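PDB 3BUT: water stress and hypersensitive response domain-containing protein, which is of unknown function but has a late embryogenesis abundant (LEA_2) type beta-sandwich domain and may bind lipids. Local coordinates for residues Glu4-Met9 with Ile20-Lys25; Ser37-Thr42 with Leu69-Arg74; Arg97-Pro102 with Val115-Ser120. The protein carries 4 engineered substitutions. One frame throughout, in Å; residues are numbered along the deposited sequence. Where two conformers were deposited one is given.

Contact 1: residues Glu4-Met9 with Ile20-Lys25; sequences ESVKAM and IVALAK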
ATOM      1  N   GLU A   4      -7.683 -26.807 -14.600  1.00 13.99           N
ATOM      2  CA  GLU A   4      -6.388 -27.112 -15.224  1.00 19.29           C
ATOM      3  C   GLU A   4      -5.262 -26.164 -14.781  1.00 18.71           C
ATOM      4  O   GLU A   4      -4.140 -26.609 -14.513  1.00 17.28           O
ATOM      5  CB  GLU A   4      -6.504 -27.131 -16.754  1.00 25.68           C
ATOM      6  CG  GLU A   4      -7.664 -27.968 -17.324  1.00 24.28           C
ATOM      7  CD  GLU A   4      -7.309 -29.421 -17.562  1.00 43.84           C
ATOM      8  OE1 GLU A   4      -7.043 -30.149 -16.580  1.00 55.80           O
ATOM      9  OE2 GLU A   4      -7.319 -29.843 -18.738  1.00 65.56           O
ATOM     10  N   SER A   5      -5.570 -24.869 -14.707  1.00 13.38           N
ATOM     11  CA  SER A   5      -4.620 -23.835 -14.281  1.00 15.43           C
ATOM     12  C   SER A   5      -5.352 -22.577 -13.824  1.00 19.78           C
ATOM     13  O   SER A   5      -6.476 -22.326 -14.249  1.00 19.06           O
ATOM     14  CB  SER A   5      -3.669 -23.470 -15.424  1.00 24.45           C
ATOM     15  OG  SER A   5      -4.343 -22.729 -16.429  1.00 30.36           O
ATOM     16  N   VAL A   6      -4.715 -21.804 -12.944  1.00 21.76           N
ATOM     17  CA  VAL A   6      -5.197 -20.478 -12.548  1.00 19.10           C
ATOM     18  C   VAL A   6      -4.041 -19.496 -12.668  1.00 21.52           C
ATOM     19  O   VAL A   6      -2.940 -19.759 -12.181  1.00 24.14           O
ATOM     20  CB  VAL A   6      -5.719 -20.404 -11.081  1.00 23.24           C
ATOM     21  CG1 VAL A   6      -6.608 -19.177 -10.900  1.00 30.38           C
ATOM     22  CG2 VAL A   6      -6.481 -21.652 -10.678  1.00 21.42           C
ATOM     23  N   LYS A   7      -4.293 -18.374 -13.332  1.00 21.77           N
ATOM     24  CA  LYS A   7      -3.295 -17.317 -13.500  1.00 22.40           C
ATOM     25  C   LYS A   7      -3.863 -15.966 -13.087  1.00 25.81           C
ATOM     26  O   LYS A   7      -4.907 -15.537 -13.587  1.00 32.45           O
ATOM     27  CB  LYS A   7      -2.789 -17.264 -14.946  1.00 19.87           C
ATOM     28  CG  LYS A   7      -1.473 -18.004 -15.196  1.00 44.38           C
ATOM     29  CD  LYS A   7      -1.668 -19.504 -15.407  1.00 73.81           C
ATOM     30  CE  LYS A   7      -0.342 -20.201 -15.688  1.00 78.24           C
ATOM     31  NZ  LYS A   7      -0.500 -21.676 -15.827  1.00 76.04           N
ATOM     32  N   ALA A   8      -3.170 -15.302 -12.165  1.00 30.96           N
ATOM     33  CA  ALA A   8      -3.566 -13.980 -11.699  1.00 19.63           C
ATOM     34  C   ALA A   8      -2.787 -12.894 -12.423  1.00 22.16           C
ATOM     35  O   ALA A   8      -1.610 -13.068 -12.745  1.00 21.55           O
ATOM     36  CB  ALA A   8      -3.369 -13.861 -10.192  1.00 26.75           C
HETATM   37  N   MSE A   9      -3.462 -11.782 -12.685  1.00 14.38           N
HETATM   38  CA  MSE A   9      -2.836 -10.599 -13.261  1.00 18.71           C
HETATM   39  C   MSE A   9      -3.581  -9.366 -12.777  1.00 17.34           C
HETATM   40  O   MSE A   9      -4.706  -9.473 -12.291  1.00 17.99           O
HETATM   41  CB  MSE A   9      -2.840 -10.659 -14.790  1.00 13.23           C
HETATM   42  CG  MSE A   9      -4.095 -11.244 -15.382  1.00 37.08           C
HETATM   43 SE   MSE A   9      -4.099 -11.145 -17.307  1.00 43.74          SE
HETATM   44  CE  MSE A   9      -2.200 -11.439 -17.666  1.00 64.59           C
ATOM     45  N   ILE A  20      -8.107  -7.175  -9.607  1.00 19.85           N
ATOM     46  CA  ILE A  20      -7.264  -8.329  -9.841  1.00 24.45           C
ATOM     47  C   ILE A  20      -8.083  -9.257 -10.727  1.00 24.06           C
ATOM     48  O   ILE A  20      -9.274  -9.443 -10.490  1.00 24.71           O
ATOM     49  CB  ILE A  20      -6.864  -9.017  -8.517  1.00 17.79           C
ATOM     50  CG1 ILE A  20      -6.095  -8.035  -7.626  1.00 21.09           C
ATOM     51  CG2 ILE A  20      -6.015 -10.261  -8.784  1.00 29.89           C
ATOM     52  CD1 ILE A  20      -5.955  -8.469  -6.167  1.00 30.75           C
ATOM     53  N   VAL A  21      -7.452  -9.807 -11.763  1.00 23.39           N
ATOM     54  CA  VAL A  21      -8.126 -10.714 -12.678  1.00 18.28           C
ATOM     55  C   VAL A  21      -7.526 -12.102 -12.538  1.00 22.87           C
ATOM     56  O   VAL A  21      -6.326 -12.285 -12.728  1.00 18.60           O
ATOM     57  CB  VAL A  21      -8.015 -10.247 -14.156  1.00 22.36           C
ATOM     58  CG1 VAL A  21      -8.839 -11.146 -15.074  1.00 24.52           C
ATOM     59  CG2 VAL A  21      -8.462  -8.807 -14.309  1.00 19.95           C
ATOM     60  N   ALA A  22      -8.370 -13.069 -12.186  1.00 20.48           N
ATOM     61  CA  ALA A  22      -7.981 -14.469 -12.155  1.00 21.86           C
ATOM     62  C   ALA A  22      -8.504 -15.139 -13.417  1.00 24.92           C
ATOM     63  O   ALA A  22      -9.654 -14.931 -13.794  1.00 23.28           O
ATOM     64  CB  ALA A  22      -8.543 -15.148 -10.911  1.00 21.60           C
ATOM     65  N   LEU A  23      -7.648 -15.914 -14.080  1.00 25.20           N
ATOM     66  CA  LEU A  23      -8.046 -16.669 -15.265  1.00 27.67           C
ATOM     67  C   LEU A  23      -7.916 -18.162 -15.012  1.00 28.58           C
ATOM     68  O   LEU A  23      -6.807 -18.689 -14.933  1.00 39.70           O
ATOM     69  CB  LEU A  23      -7.218 -16.278 -16.492  1.00 21.44           C
ATOM     70  CG  LEU A  23      -7.280 -14.846 -17.029  1.00 28.07           C
ATOM     71  CD1 LEU A  23      -6.519 -14.767 -18.336  1.00 34.03           C
ATOM     72  CD2 LEU A  23      -8.711 -14.362 -17.212  1.00 32.42           C
ATOM     73  N   ALA A  24      -9.056 -18.837 -14.891  1.00 25.60           N
ATOM     74  CA  ALA A  24      -9.091 -20.269 -14.604  1.00 23.34           C
ATOM     75  C   ALA A  24      -9.463 -21.088 -15.833  1.00 21.52           C
ATOM     76  O   ALA A  24     -10.544 -20.918 -16.394  1.00 19.12           O
ATOM     77  CB  ALA A  24     -10.064 -20.556 -13.465  1.00 24.25           C
ATOM     78  N   LYS A  25      -8.558 -21.972 -16.245  1.00 13.30           N
ATOM     79  CA  LYS A  25      -8.831 -22.919 -17.313  1.00 16.13           C
ATOM     80  C   LYS A  25      -9.555 -24.136 -16.738  1.00 15.30           C
ATOM     81  O   LYS A  25      -8.984 -24.891 -15.956  1.00 17.38           O
ATOM     82  CB  LYS A  25      -7.525 -23.335 -18.000  1.00 15.39           C
ATOM     83  CG  LYS A  25      -7.678 -24.227 -19.248  1.00 20.50           C
ATOM     84  CD  LYS A  25      -8.131 -23.449 -20.484  1.00 47.74           C
ATOM     85  CE  LYS A  25      -7.958 -24.274 -21.757  1.00 51.80           C
ATOM     86  NZ  LYS A  25      -8.544 -23.616 -22.963  1.00 48.06           N
TER
HETATM   87  O   HOH W   1      -5.273 -20.085 -16.763  1.00 39.78           O
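Met9 and Leu23 meet diagonally on one face of an antiparallel hairpin. The selenium of Met9, which is selenomethionine, stands 4.5 Å from Leu23 CD1. Met9 also faces Val21 directly, its CG lying 4.2 Å from Val21 CB. A chi1 of 38°, between backbone N and carbonyl carbon, turns this CG toward strand 20-25, 3.6 Å from Val21 O. Further along the same face, Ser5 OG lies beside the Lys25 chain, 3.6 Å from CB. Lys25 bends at chi2, and its amine leads away from strand 4-9. One water links Ser5 OG to Leu23 O, donating to Leu23 O at 2.8 Å. The other face carries Val6, Ala8, Ala22 and Ala24. Only small groups meet there, with Val6 CG1 and Ala22 CB 4.5 Å apart. Ala24 packs on Phe71 of the next strand. The backbones do most of the joining. Lys7 and Leu23 exchange two hydrogen bonds, the shorter from Leu23 N to Lys7 O at 2.8 Å. Met9 and Val21 form a second such pair, with Val21 N to Met9 O nearly straight at 171°. Glu4 N adds a hydrogen bond to Lys25 O at 2.7 Å. Ser5 N is buried here with no partner in the model. The hairpin is held mainly by backbone hydrogen bonds, while its side chains divide into a small apolar face and a mixed polar and apolar one.

Contact 2: residues Ser37-Thr42 with Leu69-Arg74; sequences SGYHYT and LKFSLR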
ATOM      1  N   SER A  37     -23.019 -19.329 -13.465  1.00 12.54           N
ATOM      2  CA  SER A  37     -23.902 -18.157 -13.570  1.00 12.00           C
ATOM      3  C   SER A  37     -23.283 -16.887 -12.973  1.00 15.29           C
ATOM      4  O   SER A  37     -23.656 -15.770 -13.328  1.00 18.32           O
ATOM      5  CB  SER A  37     -25.248 -18.445 -12.917  1.00 12.27           C
ATOM      6  OG  SER A  37     -25.061 -18.819 -11.566  1.00 26.29           O
ATOM      7  N   GLY A  38     -22.336 -17.077 -12.065  1.00 13.31           N
ATOM      8  CA  GLY A  38     -21.639 -15.977 -11.436  1.00  7.56           C
ATOM      9  C   GLY A  38     -20.764 -16.501 -10.331  1.00  7.18           C
ATOM     10  O   GLY A  38     -20.532 -17.702 -10.238  1.00 19.91           O
ATOM     11  N   TYR A  39     -20.289 -15.589  -9.485  1.00 22.59           N
ATOM     12  CA  TYR A  39     -19.371 -15.922  -8.404  1.00 14.09           C
ATOM     13  C   TYR A  39     -19.401 -14.859  -7.326  1.00 11.01           C
ATOM     14  O   TYR A  39     -19.584 -13.677  -7.609  1.00 14.74           O
ATOM     15  CB  TYR A  39     -17.939 -16.093  -8.932  1.00 12.85           C
ATOM     16  CG  TYR A  39     -17.407 -14.889  -9.706  1.00 16.14           C
ATOM     17  CD1 TYR A  39     -17.716 -14.706 -11.055  1.00 21.07           C
ATOM     18  CD2 TYR A  39     -16.583 -13.946  -9.089  1.00 17.73           C
ATOM     19  CE1 TYR A  39     -17.241 -13.606 -11.762  1.00 26.22           C
ATOM     20  CE2 TYR A  39     -16.098 -12.844  -9.790  1.00 17.09           C
ATOM     21  CZ  TYR A  39     -16.424 -12.687 -11.125  1.00 20.67           C
ATOM     22  OH  TYR A  39     -15.955 -11.597 -11.825  1.00 29.89           O
ATOM     23  N   HIS A  40     -19.222 -15.298  -6.089  1.00 19.69           N
ATOM     24  CA  HIS A  40     -18.972 -14.401  -4.975  1.00 13.18           C
ATOM     25  C   HIS A  40     -17.479 -14.408  -4.669  1.00 10.41           C
ATOM     26  O   HIS A  40     -16.824 -15.453  -4.750  1.00 19.25           O
ATOM     27  CB  HIS A  40     -19.772 -14.825  -3.744  1.00 18.84           C
ATOM     28  CG  HIS A  40     -19.723 -13.831  -2.625  1.00 33.11           C
ATOM     29  ND1 HIS A  40     -20.715 -12.895  -2.418  1.00 53.90           N
ATOM     30  CD2 HIS A  40     -18.797 -13.617  -1.661  1.00 17.52           C
ATOM     31  CE1 HIS A  40     -20.402 -12.150  -1.372  1.00 49.58           C
ATOM     32  NE2 HIS A  40     -19.242 -12.565  -0.897  1.00 32.29           N
ATOM     33  N   TYR A  41     -16.935 -13.244  -4.332  1.00 11.89           N
ATOM     34  CA  TYR A  41     -15.533 -13.169  -3.934  1.00 16.52           C
ATOM     35  C   TYR A  41     -15.328 -12.377  -2.669  1.00 12.09           C
ATOM     36  O   TYR A  41     -16.081 -11.448  -2.383  1.00 12.53           O
ATOM     37  CB  TYR A  41     -14.653 -12.625  -5.065  1.00 14.14           C
ATOM     38  CG  TYR A  41     -14.954 -11.208  -5.472  1.00 16.63           C
ATOM     39  CD1 TYR A  41     -15.950 -10.928  -6.400  1.00 17.49           C
ATOM     40  CD2 TYR A  41     -14.236 -10.142  -4.936  1.00 19.70           C
ATOM     41  CE1 TYR A  41     -16.232  -9.627  -6.774  1.00 15.18           C
ATOM     42  CE2 TYR A  41     -14.511  -8.839  -5.305  1.00 20.83           C
ATOM     43  CZ  TYR A  41     -15.507  -8.589  -6.224  1.00 15.13           C
ATOM     44  OH  TYR A  41     -15.782  -7.292  -6.592  1.00 25.03           O
ATOM     45  N   THR A  42     -14.317 -12.772  -1.898  1.00 17.98           N
ATOM     46  CA  THR A  42     -13.871 -12.023  -0.722  1.00 18.10           C
ATOM     47  C   THR A  42     -12.354 -11.940  -0.695  1.00 19.26           C
ATOM     48  O   THR A  42     -11.668 -12.890  -1.074  1.00 26.63           O
ATOM     49  CB  THR A  42     -14.352 -12.629   0.647  1.00 19.42           C
ATOM     50  OG1 THR A  42     -13.816 -13.946   0.828  1.00 34.55           O
ATOM     51  CG2 THR A  42     -15.861 -12.685   0.755  1.00 17.14           C
ATOM     52  N   LEU A  69     -12.152 -19.268 -17.734  1.00 19.42           N
ATOM     53  CA  LEU A  69     -13.080 -18.428 -16.986  1.00 22.83           C
ATOM     54  C   LEU A  69     -12.350 -17.236 -16.379  1.00 19.03           C
ATOM     55  O   LEU A  69     -11.232 -17.383 -15.897  1.00 19.45           O
ATOM     56  CB  LEU A  69     -13.740 -19.218 -15.854  1.00 24.27           C
ATOM     57  CG  LEU A  69     -14.418 -20.571 -16.084  1.00 22.95           C
ATOM     58  CD1 LEU A  69     -15.082 -21.008 -14.793  1.00 27.33           C
ATOM     59  CD2 LEU A  69     -15.420 -20.534 -17.219  1.00 29.88           C
ATOM     60  N   LYS A  70     -13.014 -16.080 -16.387  1.00 22.18           N
ATOM     61  CA  LYS A  70     -12.453 -14.830 -15.871  0.70 23.04           C
ATOM     62  C   LYS A  70     -13.198 -14.371 -14.616  1.00 26.47           C
ATOM     63  O   LYS A  70     -14.428 -14.210 -14.624  1.00 28.53           O
ATOM     64  CB  LYS A  70     -12.492 -13.741 -16.959  0.70 17.64           C
ATOM     65  CG  LYS A  70     -12.257 -12.306 -16.475  0.70 29.49           C
ATOM     66  CD  LYS A  70     -12.636 -11.293 -17.554  0.70 30.07           C
ATOM     67  CE  LYS A  70     -13.221 -10.010 -16.958  0.70 45.46           C
ATOM     68  NZ  LYS A  70     -12.200  -9.078 -16.388  0.70 28.12           N
ATOM     69  N   PHE A  71     -12.441 -14.165 -13.543  1.00 22.57           N
ATOM     70  CA  PHE A  71     -12.962 -13.671 -12.279  1.00 23.03           C
ATOM     71  C   PHE A  71     -12.353 -12.295 -11.987  1.00 26.09           C
ATOM     72  O   PHE A  71     -11.138 -12.153 -11.836  1.00 26.28           O
ATOM     73  CB  PHE A  71     -12.671 -14.667 -11.147  1.00 25.50           C
ATOM     74  CG  PHE A  71     -13.213 -16.053 -11.398  1.00 22.50           C
ATOM     75  CD1 PHE A  71     -14.542 -16.357 -11.123  1.00 19.79           C
ATOM     76  CD2 PHE A  71     -12.395 -17.053 -11.908  1.00 25.98           C
ATOM     77  CE1 PHE A  71     -15.055 -17.631 -11.361  1.00 18.66           C
ATOM     78  CE2 PHE A  71     -12.893 -18.325 -12.149  1.00 22.17           C
ATOM     79  CZ  PHE A  71     -14.226 -18.618 -11.869  1.00 29.43           C
ATOM     80  N   SER A  72     -13.207 -11.280 -11.944  1.00 19.83           N
ATOM     81  CA  SER A  72     -12.784  -9.922 -11.671  1.00 12.02           C
ATOM     82  C   SER A  72     -12.973  -9.631 -10.193  1.00 19.97           C
ATOM     83  O   SER A  72     -14.098  -9.572  -9.704  1.00 32.00           O
ATOM     84  CB  SER A  72     -13.597  -8.942 -12.518  1.00 22.01           C
ATOM     85  OG  SER A  72     -13.235  -7.603 -12.236  1.00 41.42           O
ATOM     86  N   LEU A  73     -11.864  -9.458  -9.484  1.00 20.50           N
ATOM     87  CA  LEU A  73     -11.900  -9.211  -8.053  1.00 19.33           C
ATOM     88  C   LEU A  73     -11.561  -7.759  -7.800  1.00 22.60           C
ATOM     89  O   LEU A  73     -10.421  -7.345  -7.999  1.00 27.57           O
ATOM     90  CB  LEU A  73     -10.906 -10.121  -7.328  1.00 22.38           C
ATOM     91  CG  LEU A  73     -10.735 -11.562  -7.823  1.00 33.48           C
ATOM     92  CD1 LEU A  73      -9.538 -12.212  -7.154  1.00 41.04           C
ATOM     93  CD2 LEU A  73     -11.985 -12.393  -7.595  1.00 38.64           C
ATOM     94  N   ARG A  74     -12.552  -6.986  -7.363  1.00 20.71           N
ATOM     95  CA  ARG A  74     -12.377  -5.551  -7.165  1.00 25.24           C
ATOM     96  C   ARG A  74     -12.243  -5.171  -5.697  1.00 25.29           C
ATOM     97  O   ARG A  74     -13.000  -5.640  -4.852  1.00 23.57           O
ATOM     98  CB  ARG A  74     -13.516  -4.763  -7.816  1.00 25.37           C
ATOM     99  CG  ARG A  74     -13.547  -4.854  -9.339  1.00 38.14           C
ATOM    100  CD  ARG A  74     -14.840  -4.276  -9.902  1.00 48.34           C
ATOM    101  NE  ARG A  74     -15.128  -4.788 -11.240  1.00 45.50           N
ATOM    102  CZ  ARG A  74     -15.776  -5.924 -11.493  1.00 58.97           C
ATOM    103  NH1 ARG A  74     -15.981  -6.301 -12.748  1.00 46.00           N
ATOM    104  NH2 ARG A  74     -16.211  -6.694 -10.499  1.00 51.99           N
TER
HETATM  105  O   HOH W   2     -16.319 -11.440 -14.942  1.00 40.29           O
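Tyr39 and Tyr41 bridge the two sheets of a beta sandwich, reaching from strand 34-45 to strand 66-76. The axes of the two short strands come within 7.9 Å, and their directions differ by 37°. Tyr39 meets Phe71 in a T-shaped stack. The edge of Phe71 points at the Tyr39 face, and Phe71 CD1 lies over the ring centre, 3.5 Å from Tyr39 CG. The planes stand at 84°. Beyond the ring, Tyr39 OH accepts a hydrogen bond from the backbone N of Ser72 at 2.8 Å. A water also hydrogen-bonds to this hydroxyl and weakly to Lys70 O. Ser72 OG turns elsewhere, to Glu19. Tyr41 repeats the theme two residues on. Leu73 CA makes a CH-pi contact over the Tyr41 ring, 4.0 Å from the centroid. Leu73 CD2 packs on Tyr41 CB at 3.7 Å. Tyr41 OH receives only a weak hydrogen bond from Arg74 N, at 3.3 Å. In both tyrosines CG lies between the backbone N and carbonyl carbon, with chi1 near 60°, and the rings lean across in the same way. Two antiparallel sheets packed face to face are consistent with the immunoglobulin-like sandwich of the E-set clan.

Contact 3: residues Arg97-Pro102 with Val115-Ser120; sequences RVAIKP and VFLRES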
ATOM      1  N   ARG A  97      -6.128 -13.605   2.596  1.00 18.89           N
ATOM      2  CA  ARG A  97      -7.009 -14.718   2.264  0.50 22.51           C
ATOM      3  C   ARG A  97      -7.969 -14.303   1.156  1.00 19.80           C
ATOM      4  O   ARG A  97      -8.727 -13.350   1.314  1.00 26.13           O
ATOM      5  CB  ARG A  97      -7.773 -15.189   3.507  0.50 17.58           C
ATOM      6  CG  ARG A  97      -6.955 -16.092   4.420  0.50 33.08           C
ATOM      7  CD  ARG A  97      -7.072 -15.716   5.894  0.50 38.19           C
ATOM      8  NE  ARG A  97      -6.358 -14.475   6.188  0.50 34.89           N
ATOM      9  CZ  ARG A  97      -6.915 -13.383   6.703  0.50 14.58           C
ATOM     10  NH1 ARG A  97      -8.205 -13.364   7.017  0.50 29.21           N
ATOM     11  NH2 ARG A  97      -6.175 -12.311   6.919  0.50 16.32           N
ATOM     12  N   VAL A  98      -7.914 -15.012   0.032  1.00 25.54           N
ATOM     13  CA  VAL A  98      -8.807 -14.766  -1.104  1.00 20.74           C
ATOM     14  C   VAL A  98      -9.731 -15.971  -1.283  1.00 27.27           C
ATOM     15  O   VAL A  98      -9.277 -17.119  -1.305  1.00 23.98           O
ATOM     16  CB  VAL A  98      -8.022 -14.478  -2.409  1.00 22.33           C
ATOM     17  CG1 VAL A  98      -8.970 -14.261  -3.584  1.00 27.61           C
ATOM     18  CG2 VAL A  98      -7.136 -13.264  -2.236  1.00 19.46           C
ATOM     19  N   ALA A  99     -11.031 -15.707  -1.371  1.00 23.65           N
ATOM     20  CA  ALA A  99     -12.013 -16.757  -1.588  1.00 19.26           C
ATOM     21  C   ALA A  99     -12.887 -16.436  -2.788  1.00 24.09           C
ATOM     22  O   ALA A  99     -13.456 -15.355  -2.864  1.00 26.41           O
ATOM     23  CB  ALA A  99     -12.855 -16.940  -0.361  1.00 18.15           C
ATOM     24  N   ILE A 100     -12.974 -17.371  -3.728  1.00 21.67           N
ATOM     25  CA  ILE A 100     -13.903 -17.263  -4.852  1.00 18.03           C
ATOM     26  C   ILE A 100     -14.911 -18.406  -4.761  1.00 20.77           C
ATOM     27  O   ILE A 100     -14.532 -19.573  -4.684  1.00 19.52           O
ATOM     28  CB  ILE A 100     -13.172 -17.245  -6.218  1.00 21.20           C
ATOM     29  CG1 ILE A 100     -12.294 -15.997  -6.338  1.00 26.86           C
ATOM     30  CG2 ILE A 100     -14.165 -17.273  -7.381  1.00 24.52           C
ATOM     31  CD1 ILE A 100     -11.120 -16.142  -7.317  1.00 25.44           C
ATOM     32  N   LYS A 101     -16.191 -18.048  -4.746  1.00 20.53           N
ATOM     33  CA  LYS A 101     -17.287 -18.998  -4.583  1.00 21.25           C
ATOM     34  C   LYS A 101     -18.186 -18.973  -5.830  1.00 15.50           C
ATOM     35  O   LYS A 101     -19.152 -18.215  -5.874  1.00 20.38           O
ATOM     36  CB  LYS A 101     -18.076 -18.620  -3.322  1.00 13.77           C
ATOM     37  CG  LYS A 101     -19.134 -19.616  -2.860  1.00 38.89           C
ATOM     38  CD  LYS A 101     -19.677 -19.215  -1.484  1.00 32.64           C
ATOM     39  CE  LYS A 101     -21.029 -19.845  -1.188  1.00 47.25           C
ATOM     40  NZ  LYS A 101     -22.159 -19.075  -1.785  1.00 43.35           N
ATOM     41  N   PRO A 102     -17.849 -19.773  -6.865  1.00 18.47           N
ATOM     42  CA  PRO A 102     -18.678 -19.773  -8.067  1.00 15.43           C
ATOM     43  C   PRO A 102     -20.010 -20.483  -7.874  1.00 21.70           C
ATOM     44  O   PRO A 102     -20.107 -21.442  -7.104  1.00 19.84           O
ATOM     45  CB  PRO A 102     -17.822 -20.515  -9.091  1.00 15.94           C
ATOM     46  CG  PRO A 102     -16.934 -21.383  -8.296  1.00 22.55           C
ATOM     47  CD  PRO A 102     -16.691 -20.679  -6.997  1.00 26.39           C
ATOM     48  N   VAL A 115     -16.066 -23.433  -2.499  1.00 17.45           N
ATOM     49  CA  VAL A 115     -15.273 -22.271  -2.115  1.00 14.13           C
ATOM     50  C   VAL A 115     -13.800 -22.578  -2.335  1.00 19.63           C
ATOM     51  O   VAL A 115     -13.252 -23.512  -1.740  1.00 21.01           O
ATOM     52  CB  VAL A 115     -15.509 -21.872  -0.640  1.00 18.42           C
ATOM     53  CG1 VAL A 115     -14.776 -20.590  -0.309  1.00 19.33           C
ATOM     54  CG2 VAL A 115     -16.997 -21.716  -0.353  1.00 21.34           C
ATOM     55  N   PHE A 116     -13.172 -21.798  -3.207  1.00 18.67           N
ATOM     56  CA  PHE A 116     -11.752 -21.933  -3.481  1.00 20.66           C
ATOM     57  C   PHE A 116     -10.985 -20.880  -2.699  1.00 16.63           C
ATOM     58  O   PHE A 116     -11.157 -19.691  -2.921  1.00 25.52           O
ATOM     59  CB  PHE A 116     -11.482 -21.826  -4.985  1.00 15.75           C
ATOM     60  CG  PHE A 116     -12.166 -22.895  -5.789  1.00 18.39           C
ATOM     61  CD1 PHE A 116     -11.605 -24.161  -5.906  1.00 25.70           C
ATOM     62  CD2 PHE A 116     -13.382 -22.642  -6.410  1.00 20.24           C
ATOM     63  CE1 PHE A 116     -12.247 -25.161  -6.631  1.00 17.11           C
ATOM     64  CE2 PHE A 116     -14.028 -23.629  -7.142  1.00 28.62           C
ATOM     65  CZ  PHE A 116     -13.458 -24.891  -7.253  1.00 31.86           C
ATOM     66  N   LEU A 117     -10.161 -21.335  -1.760  1.00 29.65           N
ATOM     67  CA  LEU A 117      -9.400 -20.441  -0.897  1.00 28.50           C
ATOM     68  C   LEU A 117      -7.940 -20.398  -1.312  1.00 28.00           C
ATOM     69  O   LEU A 117      -7.361 -21.417  -1.694  1.00 32.42           O
ATOM     70  CB  LEU A 117      -9.493 -20.879   0.563  1.00 28.40           C
ATOM     71  CG  LEU A 117     -10.857 -21.112   1.218  1.00 37.90           C
ATOM     72  CD1 LEU A 117     -10.685 -22.013   2.429  1.00 74.09           C
ATOM     73  CD2 LEU A 117     -11.516 -19.811   1.626  1.00 55.90           C
ATOM     74  N   ARG A 118      -7.356 -19.207  -1.242  1.00 25.22           N
ATOM     75  CA  ARG A 118      -5.933 -19.022  -1.487  1.00 31.86           C
ATOM     76  C   ARG A 118      -5.372 -18.094  -0.417  1.00 26.22           C
ATOM     77  O   ARG A 118      -5.822 -16.955  -0.271  1.00 35.93           O
ATOM     78  CB  ARG A 118      -5.682 -18.470  -2.896  1.00 28.01           C
ATOM     79  CG  ARG A 118      -4.294 -18.783  -3.455  1.00 53.00           C
ATOM     80  CD  ARG A 118      -3.339 -17.599  -3.353  1.00 53.69           C
ATOM     81  NE  ARG A 118      -1.953 -17.996  -3.604  1.00 74.64           N
ATOM     82  CZ  ARG A 118      -1.026 -17.218  -4.160  1.00 73.40           C
ATOM     83  NH1 ARG A 118      -1.323 -15.984  -4.555  1.00 50.50           N
ATOM     84  NH2 ARG A 118       0.204 -17.684  -4.336  1.00 61.41           N
ATOM     85  N   GLU A 119      -4.410 -18.606   0.346  1.00 32.51           N
ATOM     86  CA  GLU A 119      -3.753 -17.841   1.401  1.00 28.47           C
ATOM     87  C   GLU A 119      -2.339 -17.468   0.982  1.00 24.81           C
ATOM     88  O   GLU A 119      -1.638 -18.260   0.345  1.00 29.48           O
ATOM     89  CB  GLU A 119      -3.708 -18.632   2.710  1.00 30.43           C
ATOM     90  CG  GLU A 119      -5.074 -19.041   3.260  1.00 48.70           C
ATOM     91  CD  GLU A 119      -4.988 -19.869   4.542  1.00 51.20           C
ATOM     92  OE1 GLU A 119      -3.983 -19.756   5.279  1.00 76.53           O
ATOM     93  OE2 GLU A 119      -5.938 -20.636   4.815  1.00 77.35           O
ATOM     94  N   SER A 120      -1.924 -16.257   1.342  1.00 20.87           N
ATOM     95  CA  SER A 120      -0.568 -15.788   1.071  1.00 17.08           C
ATOM     96  C   SER A 120      -0.092 -14.838   2.160  1.00 21.27           C
ATOM     97  O   SER A 120      -0.840 -14.497   3.075  1.00 26.51           O
ATOM     98  CB  SER A 120      -0.478 -15.124  -0.307  1.00 21.60           C
ATOM     99  OG  SER A 120      -1.344 -14.010  -0.410  1.00 37.14           O
TER
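Val98 and Arg118 form one hydrogen-bonded pair of this hairpin. Val98 N donates to Arg118 O at 2.9 Å and nearly straight, 173° at the hydrogen. The return hydrogen bond, Arg118 N to Val98 O, is 2.8 Å long. Ile100 and Phe116 make the second pair, with Phe116 N to Ile100 O at 3.0 Å. Between these pairs CA-H groups point at carbonyls, as Leu117 CA does to Val98 O at 3.3 Å. Apolar contacts differ on the two faces. On one, Ala99 CB meets Leu117 CD2 at 3.7 Å, with Val115 CG1 a little further off. The aliphatic chain of Lys101 crosses Val115, with Lys101 CD near Val115 CG2. On the other face Phe116 turns a ring edge to Pro102; Phe116 CE2 lies 3.8 Å from Pro102 CG, and the two side chains cross at about a right angle. Phe116 CG lies anti to its carbonyl carbon (chi1 -61°), which puts the edge there. Ile100 on that face points inward to Phe71 and Leu73 of the opposing sheet. Charged side chains touch through carbon alone: Arg97 CG and Glu119 CG are 3.7 Å apart. Their charged ends do not meet. In the conformer given, Arg97 instead forms a salt bridge with Glu44 and a hydrogen bond to Lys95 O. The chemistry implies a hairpin joined by backbone hydrogen bonds and apolar contact, not by an Arg97-Glu119 ion pair.

In the fold
Contacts 1 and 3 are hairpins in different sheets of the sandwich, and contact 2 spans the gap between those sheets. Contact 1 touches contact 2 through backbone pairing of strands 17-27 and 66-76, with Ala24 O 2.7 Å from Leu69 N. Contact 3 touches contact 2 through strands 34-45 and 93-105, where His40 O lies 2.7 Å from Lys101 N. Across the interior, Leu73 CD2 packs on Ile100 CG1 at 3.8 Å. Contacts 1 and 3 do not touch: their nearest atoms are about 5 Å apart and their centres about 12 Å. Both hairpins pack against Leu127 of the second subunit, through Ile20 and Arg118.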